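PDB 4A39: metallo-carboxypeptidase from Pseudomonas aeruginosa, which probably acts as a zinc-dependent carboxypeptidase of the M14 family, removing residues from the C-terminal end of peptide or protein substrates. Local coordinates for residues A[254-257]-A[258-262]. Numbering follows the deposited sequence.
Sequences VWFV and QQEMK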
loop_
_atom_site.group_PDB
_atom_site.type_symbol
_atom_site.label_atom_id
_atom_site.label_comp_id
_atom_site.label_asym_id
_atom_site.label_seq_id
_atom_site.Cartn_x
_atom_site.Cartn_y
_atom_site.Cartn_z
ATOM N N VAL A 254 -9.275 5.894 -11.306
ATOM C CA VAL A 254 -9.579 7.083 -10.517
ATOM C C VAL A 254 -10.919 7.689 -10.936
ATOM O O VAL A 254 -11.684 8.167 -10.096
ATOM C CB VAL A 254 -8.447 8.128 -10.660
ATOM C CG1 VAL A 254 -8.872 9.463 -10.060
ATOM C CG2 VAL A 254 -7.196 7.613 -9.948
ATOM N N TRP A 255 -11.201 7.660 -12.234
ATOM C CA TRP A 255 -12.459 8.190 -12.758
ATOM C C TRP A 255 -13.635 7.483 -12.082
ATOM O O TRP A 255 -14.636 8.110 -11.717
ATOM C CB TRP A 255 -12.511 7.983 -14.277
ATOM C CG TRP A 255 -13.783 8.451 -14.914
ATOM C CD1 TRP A 255 -14.945 7.744 -15.047
ATOM C CD2 TRP A 255 -14.030 9.741 -15.477
ATOM N NE1 TRP A 255 -15.902 8.518 -15.660
ATOM C CE2 TRP A 255 -15.367 9.749 -15.935
ATOM C CE3 TRP A 255 -13.252 10.894 -15.640
ATOM C CZ2 TRP A 255 -15.943 10.868 -16.545
ATOM C CZ3 TRP A 255 -13.825 12.008 -16.248
ATOM C CH2 TRP A 255 -15.159 11.986 -16.692
ATOM N N PHE A 256 -13.495 6.173 -11.917
ATOM C CA PHE A 256 -14.508 5.338 -11.281
ATOM C C PHE A 256 -14.787 5.783 -9.852
ATOM O O PHE A 256 -15.933 6.045 -9.484
ATOM C CB PHE A 256 -14.040 3.876 -11.279
ATOM C CG PHE A 256 -14.809 2.986 -10.337
ATOM C CD1 PHE A 256 -16.181 2.801 -10.487
ATOM C CD2 PHE A 256 -14.154 2.317 -9.307
ATOM C CE1 PHE A 256 -16.889 1.960 -9.622
ATOM C CE2 PHE A 256 -14.851 1.479 -8.441
ATOM C CZ PHE A 256 -16.222 1.299 -8.600
ATOM N N VAL A 257 -13.739 5.867 -9.043
ATOM C CA VAL A 257 -13.910 6.258 -7.648
ATOM C C VAL A 257 -14.523 7.642 -7.488
ATOM O O VAL A 257 -15.411 7.829 -6.655
ATOM C CB VAL A 257 -12.573 6.188 -6.882
ATOM C CG1 VAL A 257 -12.770 6.639 -5.438
ATOM C CG2 VAL A 257 -12.047 4.760 -6.915
ATOM N N GLN A 258 -14.068 8.607 -8.280
ATOM C CA GLN A 258 -14.618 9.957 -8.184
ATOM C C GLN A 258 -16.111 9.999 -8.507
ATOM O O GLN A 258 -16.853 10.773 -7.906
ATOM C CB GLN A 258 -13.849 10.923 -9.092
ATOM C CG GLN A 258 -12.505 11.350 -8.502
ATOM C CD GLN A 258 -11.869 12.521 -9.233
ATOM O OE1 GLN A 258 -12.565 13.382 -9.776
ATOM N NE2 GLN A 258 -10.540 12.573 -9.226
ATOM N N GLN A 259 -16.556 9.170 -9.444
ATOM C CA GLN A 259 -17.975 9.151 -9.792
ATOM C C GLN A 259 -18.803 8.615 -8.629
ATOM O O GLN A 259 -19.888 9.126 -8.332
ATOM C CB GLN A 259 -18.211 8.292 -11.039
ATOM C CG GLN A 259 -17.664 8.904 -12.321
ATOM C CD GLN A 259 -18.351 10.213 -12.686
ATOM O OE1 GLN A 259 -17.958 10.886 -13.638
ATOM N NE2 GLN A 259 -19.384 10.576 -11.932
ATOM N N GLU A 260 -18.288 7.580 -7.971
ATOM C CA GLU A 260 -18.982 6.976 -6.843
ATOM C C GLU A 260 -18.984 7.928 -5.651
ATOM O O GLU A 260 -19.961 7.995 -4.900
ATOM C CB GLU A 260 -18.320 5.649 -6.456
ATOM C CG GLU A 260 -18.459 4.553 -7.510
ATOM C CD GLU A 260 -19.908 4.232 -7.841
ATOM O OE1 GLU A 260 -20.724 4.126 -6.901
ATOM O OE2 GLU A 260 -20.230 4.075 -9.038
ATOM N N MET A 261 -17.894 8.668 -5.472
ATOM C CA MET A 261 -17.818 9.614 -4.363
ATOM C C MET A 261 -18.832 10.728 -4.561
ATOM O O MET A 261 -19.520 11.129 -3.626
ATOM C CB MET A 261 -16.417 10.221 -4.250
ATOM C CG MET A 261 -15.328 9.248 -3.834
ATOM S SD MET A 261 -13.738 10.089 -3.625
ATOM C CE MET A 261 -12.928 8.994 -2.444
ATOM N N LYS A 262 -18.936 11.228 -5.783
ATOM C CA LYS A 262 -19.870 12.308 -6.073
ATOM C C LYS A 262 -21.306 11.923 -5.756
ATOM O O LYS A 262 -22.100 12.752 -5.294
ATOM C CB LYS A 262 -19.755 12.715 -7.545
ATOM C CG LYS A 262 -18.469 13.447 -7.896
ATOM C CD LYS A 262 -18.349 13.723 -9.392
ATOM C CE LYS A 262 -17.058 14.462 -9.711
ATOM N NZ LYS A 262 -16.827 14.575 -11.177
#
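Val257 and Met261, one turn apart on helix 252-264, meet on the buried side of that helix. Met261 N donates to Val257 O at 2.9 Å, and the methionine chain, extended beyond CG, lays its SD and CE across the valine branch, with Val257 CG1 3.8 Å from Met261 CE. Val257 CG1 stands anti to the backbone N (chi1 178°), which places this methyl on the side of the carbonyl carbon, facing the following turn. Both residues also touch Trp174 of strand 171-177.

Gln258 occupies the next position round the helix. Its backbone N donates to Val254 O at 3.0 Å, and its side chain runs alongside that of Val254, pointing the same way, so that NE2 comes 3.6 Å from Val254 CG1. NE2 finds its polar partner outside the helix, donating to the carbonyl O of Trp243 and tying this buried side chain to a loop.

On the more exposed flank, Gln259 bends at chi2 (-64°) and folds back beside Trp255. Its CG makes an off-centre CH-pi contact 4.2 Å from the centroid of the five-membered ring, while OE1 approaches the ring obliquely near its rim, 3.5 Å from Trp255 CZ2, with ring and amide planes 59° apart.

These i to i+4 pairings are those of a regular alpha helix with a largely apolar inner side, on which Gln258 joins Val254, Val257 and Met261. The helix packs beside helix 332-340 and on the mixed sheet at strands 157-163 and 171-177, as part of the alpha/beta/alpha sandwich of M14 zinc carboxypeptidases.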